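Local coordinates for protein thiamine pyrophosphokinase (Saccharomyces cerevisiae, PDB 1IG0) that transfers a pyrophosphate group from ATP to thiamine, making the cofactor thiamine diphosphate, and works as a homodimer, at residues E142-S145 against L146-N149. Residues are numbered along the deposited sequence; the frame is centred on the assembly and turned at random.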
ATOM      1  N   GLU B 142      -8.759  35.998  -3.602  1.00 21.30           N
ATOM      2  CA  GLU B 142      -8.870  36.607  -2.282  1.00 23.56           C
ATOM      3  C   GLU B 142      -7.915  35.947  -1.299  1.00 23.56           C
ATOM      4  O   GLU B 142      -7.349  36.612  -0.433  1.00 22.61           O
ATOM      5  CB  GLU B 142     -10.306  36.507  -1.766  1.00 27.25           C
ATOM      6  CG  GLU B 142     -10.497  37.069  -0.371  1.00 33.14           C
ATOM      7  CD  GLU B 142     -11.929  37.476  -0.102  1.00 37.06           C
ATOM      8  OE1 GLU B 142     -12.506  37.002   0.899  1.00 40.06           O
ATOM      9  OE2 GLU B 142     -12.474  38.274  -0.894  1.00 39.80           O
ATOM     10  N   PHE B 143      -7.741  34.637  -1.425  1.00 22.43           N
ATOM     11  CA  PHE B 143      -6.825  33.924  -0.543  1.00 22.39           C
ATOM     12  C   PHE B 143      -5.414  34.450  -0.793  1.00 21.78           C
ATOM     13  O   PHE B 143      -4.666  34.743   0.142  1.00 23.09           O
ATOM     14  CB  PHE B 143      -6.851  32.423  -0.828  1.00 21.70           C
ATOM     15  CG  PHE B 143      -5.834  31.645  -0.039  1.00 21.29           C
ATOM     16  CD1 PHE B 143      -6.011  31.419   1.324  1.00 22.27           C
ATOM     17  CD2 PHE B 143      -4.677  31.175  -0.649  1.00 20.62           C
ATOM     18  CE1 PHE B 143      -5.045  30.736   2.072  1.00 21.82           C
ATOM     19  CE2 PHE B 143      -3.706  30.493   0.087  1.00 20.85           C
ATOM     20  CZ  PHE B 143      -3.893  30.274   1.452  1.00 20.74           C
ATOM     21  N   ARG B 144      -5.057  34.557  -2.068  1.00 22.31           N
ATOM     22  CA  ARG B 144      -3.743  35.048  -2.457  1.00 23.20           C
ATOM     23  C   ARG B 144      -3.514  36.441  -1.886  1.00 24.10           C
ATOM     24  O   ARG B 144      -2.415  36.766  -1.436  1.00 24.60           O
ATOM     25  CB  ARG B 144      -3.625  35.076  -3.983  1.00 23.56           C
ATOM     26  CG  ARG B 144      -3.615  33.697  -4.620  1.00 24.14           C
ATOM     27  CD  ARG B 144      -2.359  32.937  -4.238  1.00 26.06           C
ATOM     28  NE  ARG B 144      -1.189  33.435  -4.954  1.00 27.05           N
ATOM     29  CZ  ARG B 144      -0.988  33.266  -6.257  1.00 28.35           C
ATOM     30  NH1 ARG B 144      -1.880  32.608  -6.986  1.00 29.34           N
ATOM     31  NH2 ARG B 144       0.102  33.752  -6.832  1.00 29.72           N
ATOM     32  N   SER B 145      -4.557  37.263  -1.904  1.00 25.34           N
ATOM     33  CA  SER B 145      -4.468  38.618  -1.373  1.00 27.25           C
ATOM     34  C   SER B 145      -4.250  38.570   0.137  1.00 28.36           C
ATOM     35  O   SER B 145      -3.457  39.334   0.690  1.00 27.77           O
ATOM     36  CB  SER B 145      -5.752  39.392  -1.680  1.00 26.78           C
ATOM     37  OG  SER B 145      -5.724  40.674  -1.077  1.00 30.41           O
ATOM     38  N   LEU B 146      -4.961  37.662   0.797  1.00 29.59           N
ATOM     39  CA  LEU B 146      -4.856  37.505   2.242  1.00 31.93           C
ATOM     40  C   LEU B 146      -3.420  37.243   2.678  1.00 33.29           C
ATOM     41  O   LEU B 146      -2.923  37.861   3.618  1.00 33.10           O
ATOM     42  CB  LEU B 146      -5.749  36.353   2.711  1.00 32.27           C
ATOM     43  CG  LEU B 146      -5.750  36.033   4.208  1.00 32.77           C
ATOM     44  CD1 LEU B 146      -6.290  37.221   4.987  1.00 32.73           C
ATOM     45  CD2 LEU B 146      -6.598  34.797   4.467  1.00 33.15           C
ATOM     46  N   ILE B 147      -2.753  36.327   1.986  1.00 35.18           N
ATOM     47  CA  ILE B 147      -1.380  35.968   2.323  1.00 37.69           C
ATOM     48  C   ILE B 147      -0.324  36.888   1.707  1.00 39.43           C
ATOM     49  O   ILE B 147       0.855  36.798   2.053  1.00 39.97           O
ATOM     50  CB  ILE B 147      -1.074  34.513   1.894  1.00 37.97           C
ATOM     51  CG1 ILE B 147      -1.125  34.393   0.370  1.00 37.75           C
ATOM     52  CG2 ILE B 147      -2.086  33.562   2.521  1.00 37.63           C
ATOM     53  CD1 ILE B 147      -0.834  32.992  -0.149  1.00 38.32           C
ATOM     54  N   SER B 148      -0.741  37.775   0.807  1.00 41.24           N
ATOM     55  CA  SER B 148       0.202  38.679   0.153  1.00 43.04           C
ATOM     56  C   SER B 148       0.134  40.118   0.652  1.00 44.41           C
ATOM     57  O   SER B 148       1.161  40.791   0.752  1.00 44.18           O
ATOM     58  CB  SER B 148      -0.017  38.667  -1.362  1.00 43.25           C
ATOM     59  OG  SER B 148      -1.260  39.254  -1.704  1.00 44.07           O
ATOM     60  N   ASN B 149      -1.070  40.596   0.954  1.00 45.73           N
ATOM     61  CA  ASN B 149      -1.239  41.964   1.434  1.00 47.54           C
ATOM     62  C   ASN B 149      -0.289  42.237   2.594  1.00 48.21           C
ATOM     63  O   ASN B 149      -0.174  41.433   3.520  1.00 47.67           O
ATOM     64  CB  ASN B 149      -2.678  42.204   1.889  1.00 48.61           C
ATOM     65  CG  ASN B 149      -2.936  43.653   2.247  1.00 49.44           C
ATOM     66  OD1 ASN B 149      -3.070  44.511   1.372  1.00 50.83           O
ATOM     67  ND2 ASN B 149      -2.990  43.939   3.540  1.00 50.08           N
TER
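Ile-147 lies one helical turn after Phe-143 and packs on its ring. Two branches of Ile-147 make the apolar contact. CG2 of Ile-147 sits over one ring face, offset toward the rim, in a CH-pi contact 4.2 Å from the ring centroid. CD1 of Ile-147 meets CE2 of Phe-143 at 3.8 Å. The chi1 of 66° sets CG1 of Ile-147 between its own N and carbonyl carbon and leaves CG2 beside the N, on the side of the Phe-143 ring. It also brings CG1 of Ile-147 to 3.2 Å from Arg-144 O, a tight approach.

Leu-146 N donates to Glu-142 O, and Ile-147 N to Phe-143 O at 3.1 Å. These are the i to i+4 bonds of an alpha helix. Ser-145 O is shared by donors three and four residues on. Asn-149 N to Ser-145 O is the straighter, 2.7 Å with an N-H...O angle of 167°. Ser-148 N comes from above the carbonyl plane, 3.1 Å from Ser-145 O.

One side-chain hydroxyl joins in. Ser-148 OG turns back and donates to Arg-144 O at 2.8 Å, a common helix feature.

The contact belongs to the surface helix 141-148. Phe-143 is the one buried residue of the contact, touching Leu-133 and Leu-136 of helix 126-139 and Ile-165 and Leu-168 of helix 164-175. Phe-143 and Ile-147 both touch Tyr-93 of strand 93-96.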